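Local coordinates for protein rhamnosidase B (Bacillus sp., PDB 2OKX) that hydrolyses terminal alpha-L-rhamnosyl residues from glycosides, as a member of glycoside hydrolase family 78, at residues N396-N401 / G481-F486; A220-L225 / G311-F316. All coordinates share one frame; numbering follows the deposited sequence.

Interaction 1. Residues N396-N401 / G481-F486; sequences NVFGSN and GLDNTF
A capped helix start docks on the loop that feeds a strand of the concanavalin-like beta domain: Val-397 and Phe-398, in the first turn of helix 397-402, meet Asp-483 in the loop and Thr-485, the first residue of strand 485-489. Two beta-branched residues make the hydrophobic part, their side chains lying antiparallel alongside each other. Val-397 CG1 lies 3.6 Å from Thr-485 CG2, while its second methyl, CG2, sits 3.7 Å from Phe-486 O. Thr-485 turns OG1 between its backbone N and carbonyl carbon (chi1 67°), which sends the methyl to the valine and the hydroxyl to a bridging water. That water donates to Asp-483 OD2 at 2.7 Å, accepts from Phe-398 N, a first-turn amide with no earlier carbonyl of the helix to bind, and hydrogen-bonds Thr-485 OG1. Phe-398 CB also rests 3.4 Å from Asp-483 OD2, the ring plane 41° from the carboxylate; the other oxygen, OD1, is bound by His-315. No direct hydrogen bond crosses the contact, so water carries its polar link. Asn-396, the N-cap, accepts from Gly-399 N through OD1 at 3.0 Å and a nearly straight 172°, the donor lying above the carbonyl plane, while its ND2 bonds His-315 ND1. A beta carbon on Gly-399 would collide with that ND2, which suits glycine to the place. An alanine here in place of Asn-396 would probably leave Gly-399 N without its cap and one imidazole nitrogen of His-315 without its mate. Further along the turn, Ser-400 OG and Ser-400 N grip Asn-396 O, one above and one below the carbonyl plane, and Asn-401 ND2 bonds back to Val-397 O at 3.1 Å.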
ATOM      1  N   ASN A 396       1.074  22.518   4.772  1.00 20.16           N
ATOM      2  CA  ASN A 396       0.491  21.261   5.221  1.00 21.15           C
ATOM      3  C   ASN A 396      -0.971  21.042   4.834  1.00 19.89           C
ATOM      4  O   ASN A 396      -1.893  21.423   5.562  1.00 20.00           O
ATOM      5  CB  ASN A 396       0.666  21.195   6.745  1.00 21.61           C
ATOM      6  CG  ASN A 396       0.107  19.932   7.352  1.00 24.18           C
ATOM      7  OD1 ASN A 396      -0.218  18.972   6.649  1.00 21.31           O
ATOM      8  ND2 ASN A 396       0.002  19.919   8.677  1.00 22.85           N
ATOM      9  N   VAL A 397      -1.172  20.394   3.692  1.00 19.69           N
ATOM     10  CA  VAL A 397      -2.516  20.135   3.197  1.00 19.39           C
ATOM     11  C   VAL A 397      -3.328  19.231   4.118  1.00 18.77           C
ATOM     12  O   VAL A 397      -4.499  19.492   4.362  1.00 18.10           O
ATOM     13  CB  VAL A 397      -2.474  19.517   1.785  1.00 18.34           C
ATOM     14  CG1 VAL A 397      -3.897  19.207   1.305  1.00 15.44           C
ATOM     15  CG2 VAL A 397      -1.793  20.491   0.821  1.00 18.00           C
ATOM     16  N   PHE A 398      -2.707  18.172   4.634  1.00 19.69           N
ATOM     17  CA  PHE A 398      -3.413  17.248   5.519  1.00 20.28           C
ATOM     18  C   PHE A 398      -3.935  17.946   6.775  1.00 19.66           C
ATOM     19  O   PHE A 398      -5.127  17.890   7.081  1.00 19.60           O
ATOM     20  CB  PHE A 398      -2.493  16.083   5.912  1.00 19.33           C
ATOM     21  CG  PHE A 398      -3.174  15.020   6.734  1.00 19.82           C
ATOM     22  CD1 PHE A 398      -4.039  14.102   6.139  1.00 20.56           C
ATOM     23  CD2 PHE A 398      -2.955  14.939   8.106  1.00 19.82           C
ATOM     24  CE1 PHE A 398      -4.675  13.117   6.901  1.00 19.70           C
ATOM     25  CE2 PHE A 398      -3.585  13.960   8.880  1.00 21.55           C
ATOM     26  CZ  PHE A 398      -4.448  13.045   8.274  1.00 20.24           C
ATOM     27  N   GLY A 399      -3.039  18.607   7.502  1.00 21.07           N
ATOM     28  CA  GLY A 399      -3.444  19.290   8.718  1.00 17.67           C
ATOM     29  C   GLY A 399      -4.500  20.343   8.467  1.00 18.97           C
ATOM     30  O   GLY A 399      -5.385  20.555   9.296  1.00 19.38           O
ATOM     31  N   SER A 400      -4.404  21.005   7.316  1.00 19.69           N
ATOM     32  CA  SER A 400      -5.346  22.049   6.932  1.00 20.30           C
ATOM     33  C   SER A 400      -6.725  21.476   6.595  1.00 22.29           C
ATOM     34  O   SER A 400      -7.714  22.210   6.551  1.00 22.62           O
ATOM     35  CB  SER A 400      -4.805  22.829   5.729  1.00 22.23           C
ATOM     36  OG  SER A 400      -3.577  23.473   6.037  1.00 22.69           O
ATOM     37  N   ASN A 401      -6.787  20.169   6.347  1.00 20.61           N
ATOM     38  CA  ASN A 401      -8.057  19.515   6.041  1.00 19.47           C
ATOM     39  C   ASN A 401      -8.657  18.849   7.273  1.00 19.05           C
ATOM     40  O   ASN A 401      -9.876  18.848   7.453  1.00 19.54           O
ATOM     41  CB  ASN A 401      -7.872  18.482   4.922  1.00 19.13           C
ATOM     42  CG  ASN A 401      -8.193  19.051   3.559  1.00 18.04           C
ATOM     43  OD1 ASN A 401      -9.361  19.252   3.219  1.00 19.66           O
ATOM     44  ND2 ASN A 401      -7.160  19.332   2.773  1.00 18.97           N
ATOM     45  N   GLY A 481      -2.028   9.006   9.317  1.00 18.10           N
ATOM     46  CA  GLY A 481      -0.872   8.182   9.013  1.00 19.05           C
ATOM     47  C   GLY A 481      -0.519   8.237   7.537  1.00 19.56           C
ATOM     48  O   GLY A 481       0.464   7.632   7.093  1.00 20.04           O
ATOM     49  N   LEU A 482      -1.321   8.973   6.775  1.00 19.40           N
ATOM     50  CA  LEU A 482      -1.106   9.100   5.337  1.00 19.22           C
ATOM     51  C   LEU A 482      -1.382  10.507   4.829  1.00 19.98           C
ATOM     52  O   LEU A 482      -2.535  10.931   4.755  1.00 20.63           O
ATOM     53  CB  LEU A 482      -2.014   8.121   4.583  1.00 16.84           C
ATOM     54  CG  LEU A 482      -2.017   8.216   3.057  1.00 18.35           C
ATOM     55  CD1 LEU A 482      -0.702   7.661   2.508  1.00 18.00           C
ATOM     56  CD2 LEU A 482      -3.203   7.437   2.495  1.00 17.05           C
ATOM     57  N   ASP A 483      -0.324  11.234   4.492  1.00 20.08           N
ATOM     58  CA  ASP A 483      -0.488  12.575   3.943  1.00 20.31           C
ATOM     59  C   ASP A 483      -0.775  12.359   2.461  1.00 18.70           C
ATOM     60  O   ASP A 483       0.105  12.508   1.612  1.00 18.75           O
ATOM     61  CB  ASP A 483       0.792  13.389   4.127  1.00 20.98           C
ATOM     62  CG  ASP A 483       0.869  14.048   5.486  1.00 22.05           C
ATOM     63  OD1 ASP A 483       0.969  13.328   6.503  1.00 22.09           O
ATOM     64  OD2 ASP A 483       0.820  15.296   5.532  1.00 21.48           O
ATOM     65  N   ASN A 484      -2.018  11.984   2.171  1.00 19.02           N
ATOM     66  CA  ASN A 484      -2.484  11.685   0.814  1.00 18.63           C
ATOM     67  C   ASN A 484      -2.775  12.998   0.100  1.00 18.99           C
ATOM     68  O   ASN A 484      -3.899  13.248  -0.343  1.00 18.00           O
ATOM     69  CB  ASN A 484      -3.760  10.848   0.922  1.00 18.73           C
ATOM     70  CG  ASN A 484      -3.858   9.800  -0.153  1.00 18.12           C
ATOM     71  OD1 ASN A 484      -2.850   9.383  -0.719  1.00 17.78           O
ATOM     72  ND2 ASN A 484      -5.078   9.345  -0.423  1.00 17.65           N
ATOM     73  N   THR A 485      -1.738  13.813  -0.055  1.00 19.23           N
ATOM     74  CA  THR A 485      -1.915  15.143  -0.610  1.00 19.44           C
ATOM     75  C   THR A 485      -0.795  15.701  -1.479  1.00 19.55           C
ATOM     76  O   THR A 485       0.265  15.106  -1.644  1.00 19.61           O
ATOM     77  CB  THR A 485      -2.033  16.145   0.540  1.00 21.13           C
ATOM     78  OG1 THR A 485      -0.767  16.206   1.212  1.00 20.14           O
ATOM     79  CG2 THR A 485      -3.082  15.708   1.554  1.00 20.41           C
ATOM     80  N   PHE A 486      -1.076  16.884  -2.019  1.00 21.55           N
ATOM     81  CA  PHE A 486      -0.116  17.665  -2.778  1.00 21.85           C
ATOM     82  C   PHE A 486      -0.637  19.095  -2.807  1.00 22.29           C
ATOM     83  O   PHE A 486      -1.838  19.338  -2.662  1.00 21.29           O
ATOM     84  CB  PHE A 486       0.133  17.108  -4.200  1.00 22.81           C
ATOM     85  CG  PHE A 486      -0.931  17.439  -5.221  1.00 24.83           C
ATOM     86  CD1 PHE A 486      -1.614  16.415  -5.873  1.00 23.43           C
ATOM     87  CD2 PHE A 486      -1.197  18.758  -5.591  1.00 24.70           C
ATOM     88  CE1 PHE A 486      -2.540  16.696  -6.878  1.00 22.20           C
ATOM     89  CE2 PHE A 486      -2.123  19.048  -6.596  1.00 23.25           C
ATOM     90  CZ  PHE A 486      -2.794  18.015  -7.239  1.00 23.70           C
TER
HETATM   91  O   HOH W   1      -0.002  17.063   3.667  1.00 19.01           O

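Interaction 2. Residues A220-L225 / G311-F316; sequences AAALDL and GGSSHF
Leu-223 and Ser-314 are a hydrogen-bonded pair of antiparallel strands and exchange two backbone hydrogen bonds. Leu-223 N to Ser-314 O measures 2.8 Å and is almost perfectly straight at 179°; Ser-314 N returns to Leu-223 O at 2.8 Å. Ala-221 and Phe-316 make a second hydrogen-bonded pair, and between them Ala-222 and His-315 are a non-hydrogen-bonded pair. Ala-222 CB touches His-315 CE1 at 4.0 Å; a small side chain here fits beside the imidazole, whose two nitrogens bond outside the strand pair. On the face shared by Leu-223 and Ser-314, Leu-225 folds back, with CG beside its backbone N (chi1 -65°), and brings CD1 to 3.5 Å from Ser-314 OG. That hydroxyl accepts from Arg-267 and donates to a water, so the serine is polar yet satisfied beneath a leucine.

Past the Asp-224 and Ser-313 level the two chains diverge, toward the partly exposed Gly-311, and water takes over. One water joins Ser-314 OG to Gly-312 O, 2.9 Å from that carbonyl. Another accepts from Gly-312 N and donates to Asp-224 OD2 at 2.7 Å; the same carboxylate caps Asn-227 N and pairs with Arg-20. Any beta carbon on Gly-312 would strike the previous residue's oxygen. Strand 314-320 lies inside a five-stranded antiparallel sheet and Leu-225 reaches strands 240-252 and 297-309 of another, consistent with the galactose-binding-like beta sandwich of domain D2.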
ATOM      1  N   ALA A 220      -0.011  25.564  10.503  1.00 23.83           N
ATOM      2  CA  ALA A 220      -0.152  24.116  10.320  1.00 22.11           C
ATOM      3  C   ALA A 220       1.158  23.606   9.742  1.00 22.39           C
ATOM      4  O   ALA A 220       1.588  24.049   8.678  1.00 23.28           O
ATOM      5  CB  ALA A 220      -1.309  23.801   9.373  1.00 21.12           C
ATOM      6  N   ALA A 221       1.795  22.675  10.440  1.00 21.21           N
ATOM      7  CA  ALA A 221       3.072  22.162   9.980  1.00 21.27           C
ATOM      8  C   ALA A 221       3.173  20.648  10.035  1.00 21.11           C
ATOM      9  O   ALA A 221       2.572  19.999  10.892  1.00 20.68           O
ATOM     10  CB  ALA A 221       4.203  22.787  10.804  1.00 21.72           C
ATOM     11  N   ALA A 222       3.938  20.100   9.096  1.00 20.14           N
ATOM     12  CA  ALA A 222       4.170  18.668   9.020  1.00 22.84           C
ATOM     13  C   ALA A 222       5.637  18.468   9.389  1.00 23.82           C
ATOM     14  O   ALA A 222       6.533  19.057   8.770  1.00 25.01           O
ATOM     15  CB  ALA A 222       3.890  18.160   7.602  1.00 18.73           C
ATOM     16  N   LEU A 223       5.876  17.646  10.407  1.00 23.46           N
ATOM     17  CA  LEU A 223       7.229  17.385  10.885  1.00 23.96           C
ATOM     18  C   LEU A 223       7.632  15.927  10.763  1.00 23.38           C
ATOM     19  O   LEU A 223       6.855  15.035  11.090  1.00 23.14           O
ATOM     20  CB  LEU A 223       7.357  17.782  12.361  1.00 23.98           C
ATOM     21  CG  LEU A 223       6.337  18.714  13.022  1.00 26.56           C
ATOM     22  CD1 LEU A 223       6.713  18.883  14.493  1.00 24.55           C
ATOM     23  CD2 LEU A 223       6.299  20.056  12.325  1.00 25.45           C
ATOM     24  N   ASP A 224       8.851  15.684  10.292  1.00 23.15           N
ATOM     25  CA  ASP A 224       9.349  14.321  10.193  1.00 24.22           C
ATOM     26  C   ASP A 224      10.203  14.119  11.444  1.00 24.51           C
ATOM     27  O   ASP A 224      11.429  14.262  11.418  1.00 24.69           O
ATOM     28  CB  ASP A 224      10.185  14.137   8.930  1.00 24.44           C
ATOM     29  CG  ASP A 224      10.534  12.684   8.674  1.00 24.47           C
ATOM     30  OD1 ASP A 224      10.841  12.342   7.513  1.00 26.18           O
ATOM     31  OD2 ASP A 224      10.509  11.886   9.634  1.00 23.53           O
ATOM     32  N   LEU A 225       9.528  13.814  12.546  1.00 23.62           N
ATOM     33  CA  LEU A 225      10.186  13.606  13.827  1.00 23.95           C
ATOM     34  C   LEU A 225      11.111  12.396  13.830  1.00 24.39           C
ATOM     35  O   LEU A 225      12.113  12.380  14.541  1.00 23.34           O
ATOM     36  CB  LEU A 225       9.134  13.469  14.930  1.00 23.45           C
ATOM     37  CG  LEU A 225       8.293  14.720  15.197  1.00 24.45           C
ATOM     38  CD1 LEU A 225       7.223  14.420  16.241  1.00 23.10           C
ATOM     39  CD2 LEU A 225       9.197  15.853  15.663  1.00 27.14           C
ATOM     40  N   GLY A 311       7.554   6.010  10.821  1.00 20.94           N
ATOM     41  CA  GLY A 311       7.827   6.956   9.757  1.00 21.55           C
ATOM     42  C   GLY A 311       6.552   7.660   9.336  1.00 23.27           C
ATOM     43  O   GLY A 311       5.449   7.247   9.709  1.00 22.42           O
ATOM     44  N   GLY A 312       6.695   8.722   8.553  1.00 23.13           N
ATOM     45  CA  GLY A 312       5.526   9.473   8.131  1.00 24.06           C
ATOM     46  C   GLY A 312       5.515  10.800   8.863  1.00 23.92           C
ATOM     47  O   GLY A 312       6.280  10.996   9.806  1.00 24.97           O
ATOM     48  N   SER A 313       4.640  11.707   8.450  1.00 23.60           N
ATOM     49  CA  SER A 313       4.572  13.025   9.066  1.00 24.09           C
ATOM     50  C   SER A 313       3.793  13.101  10.372  1.00 23.97           C
ATOM     51  O   SER A 313       2.785  12.418  10.555  1.00 23.95           O
ATOM     52  CB  SER A 313       3.965  14.027   8.076  1.00 22.18           C
ATOM     53  OG  SER A 313       4.746  14.119   6.901  1.00 22.60           O
ATOM     54  N   SER A 314       4.291  13.936  11.281  1.00 23.67           N
ATOM     55  CA  SER A 314       3.639  14.203  12.559  1.00 23.29           C
ATOM     56  C   SER A 314       3.093  15.611  12.324  1.00 23.38           C
ATOM     57  O   SER A 314       3.730  16.409  11.635  1.00 24.18           O
ATOM     58  CB  SER A 314       4.657  14.193  13.704  1.00 24.82           C
ATOM     59  OG  SER A 314       5.208  12.893  13.876  1.00 27.80           O
ATOM     60  N   HIS A 315       1.922  15.915  12.872  1.00 22.28           N
ATOM     61  CA  HIS A 315       1.301  17.213  12.643  1.00 22.79           C
ATOM     62  C   HIS A 315       1.121  18.096  13.865  1.00 22.95           C
ATOM     63  O   HIS A 315       0.799  17.620  14.949  1.00 22.44           O
ATOM     64  CB  HIS A 315      -0.045  16.995  11.950  1.00 23.21           C
ATOM     65  CG  HIS A 315       0.087  16.432  10.571  1.00 23.85           C
ATOM     66  ND1 HIS A 315       0.191  17.229   9.452  1.00 22.90           N
ATOM     67  CD2 HIS A 315       0.228  15.157  10.140  1.00 23.24           C
ATOM     68  CE1 HIS A 315       0.393  16.469   8.390  1.00 23.70           C
ATOM     69  NE2 HIS A 315       0.422  15.208   8.781  1.00 23.99           N
ATOM     70  N   PHE A 316       1.316  19.397  13.659  1.00 23.95           N
ATOM     71  CA  PHE A 316       1.196  20.398  14.714  1.00 23.97           C
ATOM     72  C   PHE A 316       0.522  21.639  14.130  1.00 24.01           C
ATOM     73  O   PHE A 316       0.938  22.138  13.084  1.00 24.69           O
ATOM     74  CB  PHE A 316       2.591  20.775  15.220  1.00 26.10           C
ATOM     75  CG  PHE A 316       2.585  21.718  16.392  1.00 26.47           C
ATOM     76  CD1 PHE A 316       3.632  22.614  16.580  1.00 27.78           C
ATOM     77  CD2 PHE A 316       1.554  21.688  17.325  1.00 25.25           C
ATOM     78  CE1 PHE A 316       3.654  23.466  17.686  1.00 26.69           C
ATOM     79  CE2 PHE A 316       1.566  22.534  18.432  1.00 27.44           C
ATOM     80  CZ  PHE A 316       2.619  23.424  18.611  1.00 27.28           C
TER
HETATM   81  O   HOH W   2       9.475   9.603   8.702  1.00 24.42           O
HETATM   82  O   HOH W   3       7.214  11.769  12.477  1.00 26.34           O

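Both contacts are buried, yet they join different elements. Interaction 2 is regular sheet within domain D2, held chiefly by direct backbone hydrogen bonds, with water at its fraying end. Interaction 1 sets a helix start against the loop and first residues of a strand of the concanavalin-like domain, and relies on methyl packing and a water-mediated link instead. Their centres lie 10 Å apart, and His-315 joins them: projecting from the sheet of interaction 2, its ring lies between the side chains of Asn-396 and Asp-483, one on each nitrogen, and also meets the Phe-398 ring. The imidazole thus ties the D2 sheet to both segments of interaction 1.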